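Local coordinates for hyaluronidase (Thermobaculum terrenum, PDB 5DIY), which probably acts as a family 84 glycoside hydrolase that removes O-linked N-acetylglucosamine from proteins, at residues C[417-422]-C[450-455]; C[352-357]-C[377-382]. One frame throughout, in Å; residues are numbered along the deposited sequence.

Both contacts join helices of the region that follows the barrel of eight parallel strands, and both lie away from the sugar site. Neither is a surface contact: all but one touching residue is buried. Contact 2 comes first along the chain, and its centre is about 23 Å from the centre of the chain. The centre of contact 1 is farther out, at about 38 Å, and the two centres are about 22 Å apart. Helix 373-398 connects them: it supplies the 377-382 segment of contact 2 and also packs against T452 and I455 of contact 1. Contact 1 turns on a buried arginine, whereas contact 2 packs methionine, methyl and ring with no hydrogen bond across it.

Contact 1: C[417-422]-C[450-455]; sequences QGRTYL and RSTVSI
T452 OG1 is held from both sides of the contact. R419 NE donates to T452 OG1 at 2.7 Å, and the hydroxyl also bonds to V448 O, four residues earlier in its own chain. The R419 bond is bent, with an N-H...O angle of 141°. It lies almost in the guanidinium plane, so T452 meets the edge of that group. T452 O is also close to R419 NE, but the angle is too poor for a hydrogen bond.

The two side chains run past each other in opposite directions. T452 OG1 sits between its own backbone N and carbonyl carbon (chi1 56°), where it can face both NE and V448. The R419 chain bends at chi3 (86°) and carries its head group along the turn. V453 then lies over one face of the guanidinium, with V453 CA 3.8 Å from R419 NH2. Lower on the arginine, I455 CD1 packs against R419 CD at 4.0 Å, an apolar touch beside the polar one.

All three guanidinium nitrogens have partners. NE holds T452, NH2 bonds to L449 O at the carbonyl end of helix 440-451, which would be expected to favour a positive charge here, and NH1 forms a salt bridge with E456. R423 NH2 is close to NH1, and the charge of E456 probably eases that meeting.

T452 is the loop residue between helices 440-451 and 453-459. The contact therefore shows an arginine from one helix reaching over to a helix-to-helix turn, bonding to the threonine hydroxyl at the junction and to the last turn of helix 440-451, here within the helical bundle that follows the TIM barrel.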
ATOM      1  N   GLN C 417     -22.954 -11.309  32.188  1.00 37.12           N
ATOM      2  CA  GLN C 417     -21.495 -11.360  32.279  1.00 38.39           C
ATOM      3  C   GLN C 417     -20.822 -11.122  30.921  1.00 36.93           C
ATOM      4  O   GLN C 417     -19.797 -10.447  30.845  1.00 37.07           O
ATOM      5  CB  GLN C 417     -21.080 -12.714  32.854  1.00 41.41           C
ATOM      6  CG  GLN C 417     -19.590 -12.928  33.057  1.00 44.15           C
ATOM      7  CD  GLN C 417     -19.315 -14.211  33.816  1.00 47.21           C
ATOM      8  OE1 GLN C 417     -18.647 -15.113  33.309  1.00 50.02           O
ATOM      9  NE2 GLN C 417     -19.848 -14.309  35.032  1.00 48.44           N
ATOM     10  N   GLY C 418     -21.401 -11.690  29.865  1.00 34.60           N
ATOM     11  CA  GLY C 418     -20.938 -11.465  28.500  1.00 33.78           C
ATOM     12  C   GLY C 418     -21.084 -10.023  28.042  1.00 32.43           C
ATOM     13  O   GLY C 418     -20.200  -9.502  27.379  1.00 32.24           O
ATOM     14  N   ARG C 419     -22.190  -9.374  28.408  1.00 32.87           N
ATOM     15  CA  ARG C 419     -22.396  -7.954  28.086  1.00 33.95           C
ATOM     16  C   ARG C 419     -21.308  -7.092  28.696  1.00 31.37           C
ATOM     17  O   ARG C 419     -20.772  -6.215  28.031  1.00 29.88           O
ATOM     18  CB  ARG C 419     -23.753  -7.445  28.578  1.00 36.03           C
ATOM     19  CG  ARG C 419     -24.944  -8.030  27.851  1.00 38.71           C
ATOM     20  CD  ARG C 419     -26.235  -7.294  28.197  1.00 40.26           C
ATOM     21  NE  ARG C 419     -26.453  -6.100  27.360  1.00 41.71           N
ATOM     22  CZ  ARG C 419     -26.346  -4.825  27.755  1.00 42.16           C
ATOM     23  NH1 ARG C 419     -26.006  -4.500  28.999  1.00 43.12           N
ATOM     24  NH2 ARG C 419     -26.583  -3.851  26.881  1.00 41.75           N
ATOM     25  N   THR C 420     -21.000  -7.359  29.965  1.00 30.16           N
ATOM     26  CA  THR C 420     -19.917  -6.683  30.685  1.00 29.27           C
ATOM     27  C   THR C 420     -18.593  -6.844  29.950  1.00 28.20           C
ATOM     28  O   THR C 420     -17.901  -5.855  29.686  1.00 27.52           O
ATOM     29  CB  THR C 420     -19.791  -7.239  32.124  1.00 28.82           C
ATOM     30  OG1 THR C 420     -21.031  -7.033  32.805  1.00 29.63           O
ATOM     31  CG2 THR C 420     -18.671  -6.575  32.907  1.00 28.29           C
ATOM     32  N   TYR C 421     -18.255  -8.089  29.621  1.00 27.23           N
ATOM     33  CA  TYR C 421     -17.020  -8.394  28.904  1.00 27.43           C
ATOM     34  C   TYR C 421     -16.953  -7.652  27.565  1.00 26.61           C
ATOM     35  O   TYR C 421     -15.922  -7.076  27.232  1.00 25.21           O
ATOM     36  CB  TYR C 421     -16.878  -9.906  28.677  1.00 28.61           C
ATOM     37  CG  TYR C 421     -15.639 -10.292  27.896  1.00 30.63           C
ATOM     38  CD1 TYR C 421     -15.624 -10.249  26.495  1.00 31.99           C
ATOM     39  CD2 TYR C 421     -14.476 -10.699  28.547  1.00 31.83           C
ATOM     40  CE1 TYR C 421     -14.483 -10.592  25.777  1.00 32.39           C
ATOM     41  CE2 TYR C 421     -13.337 -11.043  27.836  1.00 32.68           C
ATOM     42  CZ  TYR C 421     -13.349 -10.993  26.454  1.00 32.61           C
ATOM     43  OH  TYR C 421     -12.223 -11.343  25.749  1.00 35.60           O
ATOM     44  N   LEU C 422     -18.045  -7.686  26.803  1.00 26.13           N
ATOM     45  CA  LEU C 422     -18.070  -7.062  25.477  1.00 26.52           C
ATOM     46  C   LEU C 422     -17.913  -5.544  25.559  1.00 25.96           C
ATOM     47  O   LEU C 422     -17.158  -4.962  24.789  1.00 24.66           O
ATOM     48  CB  LEU C 422     -19.338  -7.439  24.705  1.00 26.58           C
ATOM     49  CG  LEU C 422     -19.363  -8.892  24.214  1.00 27.12           C
ATOM     50  CD1 LEU C 422     -20.712  -9.205  23.599  1.00 27.33           C
ATOM     51  CD2 LEU C 422     -18.234  -9.185  23.236  1.00 27.68           C
ATOM     52  N   ARG C 450     -26.235  -3.907  21.928  1.00 28.29           N
ATOM     53  CA  ARG C 450     -27.559  -3.299  21.698  1.00 29.12           C
ATOM     54  C   ARG C 450     -28.688  -4.326  21.756  1.00 31.29           C
ATOM     55  O   ARG C 450     -29.771  -4.039  22.275  1.00 33.46           O
ATOM     56  CB  ARG C 450     -27.624  -2.585  20.341  1.00 29.45           C
ATOM     57  CG  ARG C 450     -26.718  -1.374  20.205  1.00 29.68           C
ATOM     58  CD  ARG C 450     -27.143  -0.503  19.034  1.00 29.95           C
ATOM     59  NE  ARG C 450     -26.102   0.440  18.632  1.00 30.93           N
ATOM     60  CZ  ARG C 450     -25.145   0.227  17.721  1.00 30.70           C
ATOM     61  NH1 ARG C 450     -25.048  -0.921  17.056  1.00 30.21           N
ATOM     62  NH2 ARG C 450     -24.258   1.188  17.477  1.00 31.36           N
ATOM     63  N   SER C 451     -28.433  -5.518  21.219  1.00 32.51           N
ATOM     64  CA  SER C 451     -29.441  -6.586  21.151  1.00 33.84           C
ATOM     65  C   SER C 451     -29.796  -7.216  22.502  1.00 35.40           C
ATOM     66  O   SER C 451     -30.804  -7.920  22.599  1.00 36.32           O
ATOM     67  CB  SER C 451     -28.994  -7.687  20.181  1.00 33.49           C
ATOM     68  OG  SER C 451     -29.083  -7.231  18.845  1.00 33.96           O
ATOM     69  N   THR C 452     -28.976  -6.963  23.527  1.00 35.69           N
ATOM     70  CA  THR C 452     -29.129  -7.565  24.850  1.00 35.26           C
ATOM     71  C   THR C 452     -29.405  -6.525  25.953  1.00 36.22           C
ATOM     72  O   THR C 452     -29.197  -6.792  27.133  1.00 36.12           O
ATOM     73  CB  THR C 452     -27.872  -8.403  25.177  1.00 34.70           C
ATOM     74  OG1 THR C 452     -26.701  -7.583  25.088  1.00 32.93           O
ATOM     75  CG2 THR C 452     -27.735  -9.564  24.193  1.00 34.43           C
ATOM     76  N   VAL C 453     -29.882  -5.342  25.568  1.00 35.99           N
ATOM     77  CA  VAL C 453     -30.307  -4.324  26.538  1.00 37.21           C
ATOM     78  C   VAL C 453     -31.457  -4.786  27.450  1.00 38.32           C
ATOM     79  O   VAL C 453     -31.458  -4.479  28.646  1.00 37.39           O
ATOM     80  CB  VAL C 453     -30.679  -2.977  25.852  1.00 37.64           C
ATOM     81  CG1 VAL C 453     -31.844  -3.125  24.869  1.00 37.94           C
ATOM     82  CG2 VAL C 453     -30.994  -1.900  26.891  1.00 38.16           C
ATOM     83  N   SER C 454     -32.415  -5.530  26.897  1.00 39.16           N
ATOM     84  CA  SER C 454     -33.634  -5.869  27.645  1.00 40.91           C
ATOM     85  C   SER C 454     -33.446  -6.933  28.740  1.00 40.64           C
ATOM     86  O   SER C 454     -34.316  -7.062  29.605  1.00 40.08           O
ATOM     87  CB  SER C 454     -34.781  -6.251  26.693  1.00 41.12           C
ATOM     88  OG  SER C 454     -34.579  -7.521  26.110  1.00 42.50           O
ATOM     89  N   ILE C 455     -32.341  -7.684  28.715  1.00 40.74           N
ATOM     90  CA  ILE C 455     -32.030  -8.605  29.820  1.00 43.98           C
ATOM     91  C   ILE C 455     -31.523  -7.876  31.075  1.00 45.87           C
ATOM     92  O   ILE C 455     -31.725  -8.364  32.187  1.00 45.37           O
ATOM     93  CB  ILE C 455     -31.079  -9.772  29.431  1.00 44.27           C
ATOM     94  CG1 ILE C 455     -29.697  -9.289  28.986  1.00 44.69           C
ATOM     95  CG2 ILE C 455     -31.715 -10.637  28.346  1.00 44.29           C
ATOM     96  CD1 ILE C 455     -28.648 -10.379  29.005  1.00 44.34           C
TER

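Contact 2: C[352-357]-C[377-382]; sequences ISMQTT and EEYKLW
M354 and Y379 cross at a slant, and the methionine chain runs over the hydroxyl end of the tyrosine. M354 CG touches Y379 OH at 3.4 Å. The chain then bends at chi3 (77°) and brings its methyl back to the ring, with M354 CE 3.7 Å from Y379 CE1. M354 SD stands 5.5 Å from the centroid of the Y379 ring, 38° off its normal, an oblique Met-aromatic contact. M354 O lies at the ring edge, 3.6 Å from Y379 CE2.

T357 meets the tyrosine at about a right angle, with T357 CG2 4.1 Å from Y379 OH. Its hydroxyl is turned to its own helix: T357 OG1 donates to S353 O at 2.7 Å. The backbone N of T357 bonds to the same oxygen from the opposite face of its plane.

With an alanine in place of Y379, the M354 methyl would probably lose the ring it rests on and be freer to turn.

The contact joins helix 340-362 to helix 373-398. Helix 301-308 closes in beside them, where F307 meets the Y379 ring edge-to-face and K306 touches T357 and Y379.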
ATOM      1  N   ILE C 352     -14.122 -21.321  15.053  1.00 26.65           N
ATOM      2  CA  ILE C 352     -13.200 -22.458  14.930  1.00 27.82           C
ATOM      3  C   ILE C 352     -12.237 -22.224  13.765  1.00 27.62           C
ATOM      4  O   ILE C 352     -11.027 -22.405  13.915  1.00 27.70           O
ATOM      5  CB  ILE C 352     -13.949 -23.804  14.725  1.00 29.07           C
ATOM      6  CG1 ILE C 352     -14.642 -24.251  16.026  1.00 30.51           C
ATOM      7  CG2 ILE C 352     -13.011 -24.909  14.224  1.00 29.74           C
ATOM      8  CD1 ILE C 352     -13.722 -24.874  17.066  1.00 31.46           C
ATOM      9  N   SER C 353     -12.792 -21.828  12.622  1.00 27.22           N
ATOM     10  CA  SER C 353     -12.009 -21.547  11.408  1.00 27.89           C
ATOM     11  C   SER C 353     -10.923 -20.491  11.656  1.00 26.90           C
ATOM     12  O   SER C 353      -9.773 -20.669  11.243  1.00 25.01           O
ATOM     13  CB  SER C 353     -12.948 -21.119  10.273  1.00 28.87           C
ATOM     14  OG  SER C 353     -12.253 -20.940   9.055  1.00 32.25           O
ATOM     15  N   MET C 354     -11.293 -19.426  12.378  1.00 26.25           N
ATOM     16  CA  MET C 354     -10.378 -18.338  12.725  1.00 25.15           C
ATOM     17  C   MET C 354      -9.313 -18.760  13.750  1.00 25.68           C
ATOM     18  O   MET C 354      -8.156 -18.353  13.634  1.00 25.08           O
ATOM     19  CB  MET C 354     -11.159 -17.108  13.240  1.00 24.48           C
ATOM     20  CG  MET C 354     -12.020 -16.434  12.174  1.00 24.33           C
ATOM     21  SD  MET C 354     -13.048 -15.061  12.750  1.00 23.76           S
ATOM     22  CE  MET C 354     -11.845 -13.750  12.905  1.00 24.59           C
ATOM     23  N   GLN C 355      -9.707 -19.557  14.745  1.00 25.31           N
ATOM     24  CA  GLN C 355      -8.768 -20.124  15.734  1.00 25.58           C
ATOM     25  C   GLN C 355      -7.738 -21.045  15.096  1.00 25.82           C
ATOM     26  O   GLN C 355      -6.545 -20.929  15.383  1.00 25.98           O
ATOM     27  CB  GLN C 355      -9.521 -20.890  16.838  1.00 25.44           C
ATOM     28  CG  GLN C 355     -10.299 -19.980  17.767  1.00 25.40           C
ATOM     29  CD  GLN C 355     -11.230 -20.714  18.718  1.00 25.54           C
ATOM     30  OE1 GLN C 355     -11.579 -21.874  18.505  1.00 26.23           O
ATOM     31  NE2 GLN C 355     -11.640 -20.032  19.775  1.00 24.81           N
ATOM     32  N   THR C 356      -8.215 -21.949  14.241  1.00 26.14           N
ATOM     33  CA  THR C 356      -7.368 -22.858  13.459  1.00 27.63           C
ATOM     34  C   THR C 356      -6.375 -22.081  12.590  1.00 28.15           C
ATOM     35  O   THR C 356      -5.195 -22.424  12.524  1.00 27.56           O
ATOM     36  CB  THR C 356      -8.240 -23.749  12.546  1.00 28.90           C
ATOM     37  OG1 THR C 356      -9.071 -24.580  13.356  1.00 30.90           O
ATOM     38  CG2 THR C 356      -7.402 -24.636  11.616  1.00 29.48           C
ATOM     39  N   THR C 357      -6.885 -21.047  11.921  1.00 27.24           N
ATOM     40  CA  THR C 357      -6.085 -20.174  11.073  1.00 26.71           C
ATOM     41  C   THR C 357      -4.989 -19.476  11.861  1.00 26.93           C
ATOM     42  O   THR C 357      -3.830 -19.507  11.455  1.00 27.20           O
ATOM     43  CB  THR C 357      -6.973 -19.124  10.381  1.00 26.12           C
ATOM     44  OG1 THR C 357      -7.874 -19.795   9.499  1.00 25.05           O
ATOM     45  CG2 THR C 357      -6.141 -18.117   9.587  1.00 26.81           C
ATOM     46  N   GLU C 377      -1.925 -10.861  16.066  1.00 29.73           N
ATOM     47  CA  GLU C 377      -2.294 -10.644  17.466  1.00 30.68           C
ATOM     48  C   GLU C 377      -3.699 -10.071  17.608  1.00 30.03           C
ATOM     49  O   GLU C 377      -4.511 -10.591  18.377  1.00 29.34           O
ATOM     50  CB  GLU C 377      -1.286  -9.717  18.159  1.00 32.69           C
ATOM     51  CG  GLU C 377       0.044 -10.389  18.485  1.00 35.06           C
ATOM     52  CD  GLU C 377       1.094  -9.427  19.033  1.00 36.24           C
ATOM     53  OE1 GLU C 377       0.821  -8.215  19.151  1.00 38.17           O
ATOM     54  OE2 GLU C 377       2.214  -9.886  19.345  1.00 39.96           O
ATOM     55  N   GLU C 378      -3.979  -9.001  16.867  1.00 28.70           N
ATOM     56  CA  GLU C 378      -5.307  -8.387  16.891  1.00 27.28           C
ATOM     57  C   GLU C 378      -6.388  -9.265  16.236  1.00 26.65           C
ATOM     58  O   GLU C 378      -7.537  -9.225  16.660  1.00 26.82           O
ATOM     59  CB  GLU C 378      -5.271  -6.964  16.319  1.00 27.32           C
ATOM     60  CG  GLU C 378      -4.852  -5.961  17.388  1.00 27.91           C
ATOM     61  CD  GLU C 378      -4.404  -4.611  16.868  1.00 27.98           C
ATOM     62  OE1 GLU C 378      -4.774  -4.207  15.743  1.00 27.80           O
ATOM     63  OE2 GLU C 378      -3.690  -3.920  17.615  1.00 28.05           O
ATOM     64  N   TYR C 379      -6.010 -10.076  15.245  1.00 25.59           N
ATOM     65  CA  TYR C 379      -6.909 -11.098  14.682  1.00 25.18           C
ATOM     66  C   TYR C 379      -7.389 -12.086  15.754  1.00 25.72           C
ATOM     67  O   TYR C 379      -8.592 -12.350  15.867  1.00 24.83           O
ATOM     68  CB  TYR C 379      -6.201 -11.845  13.556  1.00 24.41           C
ATOM     69  CG  TYR C 379      -7.031 -12.832  12.766  1.00 24.37           C
ATOM     70  CD1 TYR C 379      -7.920 -12.393  11.790  1.00 23.78           C
ATOM     71  CD2 TYR C 379      -6.882 -14.211  12.946  1.00 24.06           C
ATOM     72  CE1 TYR C 379      -8.650 -13.292  11.032  1.00 23.58           C
ATOM     73  CE2 TYR C 379      -7.615 -15.117  12.193  1.00 23.54           C
ATOM     74  CZ  TYR C 379      -8.495 -14.654  11.235  1.00 23.44           C
ATOM     75  OH  TYR C 379      -9.231 -15.540  10.488  1.00 22.94           O
ATOM     76  N   LYS C 380      -6.454 -12.623  16.541  1.00 26.91           N
ATOM     77  CA  LYS C 380      -6.817 -13.505  17.661  1.00 27.59           C
ATOM     78  C   LYS C 380      -7.721 -12.803  18.671  1.00 26.18           C
ATOM     79  O   LYS C 380      -8.701 -13.385  19.123  1.00 26.25           O
ATOM     80  CB  LYS C 380      -5.582 -14.088  18.378  1.00 29.76           C
ATOM     81  CG  LYS C 380      -5.927 -14.773  19.699  1.00 31.39           C
ATOM     82  CD  LYS C 380      -4.997 -15.909  20.070  1.00 34.31           C
ATOM     83  CE  LYS C 380      -5.522 -16.644  21.304  1.00 34.65           C
ATOM     84  NZ  LYS C 380      -5.635 -15.746  22.491  1.00 35.04           N
ATOM     85  N   LEU C 381      -7.386 -11.571  19.035  1.00 25.75           N
ATOM     86  CA  LEU C 381      -8.233 -10.798  19.950  1.00 25.46           C
ATOM     87  C   LEU C 381      -9.683 -10.691  19.446  1.00 24.96           C
ATOM     88  O   LEU C 381     -10.617 -10.982  20.194  1.00 23.01           O
ATOM     89  CB  LEU C 381      -7.637  -9.405  20.216  1.00 26.75           C
ATOM     90  CG  LEU C 381      -6.749  -9.182  21.461  1.00 27.78           C
ATOM     91  CD1 LEU C 381      -6.024 -10.433  21.953  1.00 28.70           C
ATOM     92  CD2 LEU C 381      -5.763  -8.044  21.231  1.00 27.19           C
ATOM     93  N   TRP C 382      -9.872 -10.309  18.181  1.00 23.62           N
ATOM     94  CA  TRP C 382     -11.234 -10.214  17.619  1.00 23.75           C
ATOM     95  C   TRP C 382     -11.948 -11.566  17.689  1.00 22.92           C
ATOM     96  O   TRP C 382     -13.145 -11.622  17.949  1.00 22.49           O
ATOM     97  CB  TRP C 382     -11.224  -9.707  16.166  1.00 23.27           C
ATOM     98  CG  TRP C 382     -10.986  -8.224  15.985  1.00 22.53           C
ATOM     99  CD1 TRP C 382      -9.993  -7.645  15.254  1.00 22.78           C
ATOM    100  CD2 TRP C 382     -11.775  -7.147  16.509  1.00 22.48           C
ATOM    101  NE1 TRP C 382     -10.099  -6.276  15.301  1.00 22.39           N
ATOM    102  CE2 TRP C 382     -11.187  -5.943  16.062  1.00 22.60           C
ATOM    103  CE3 TRP C 382     -12.914  -7.082  17.322  1.00 22.37           C
ATOM    104  CZ2 TRP C 382     -11.701  -4.685  16.402  1.00 22.91           C
ATOM    105  CZ3 TRP C 382     -13.424  -5.832  17.659  1.00 22.73           C
ATOM    106  CH2 TRP C 382     -12.815  -4.650  17.198  1.00 22.43           C
TER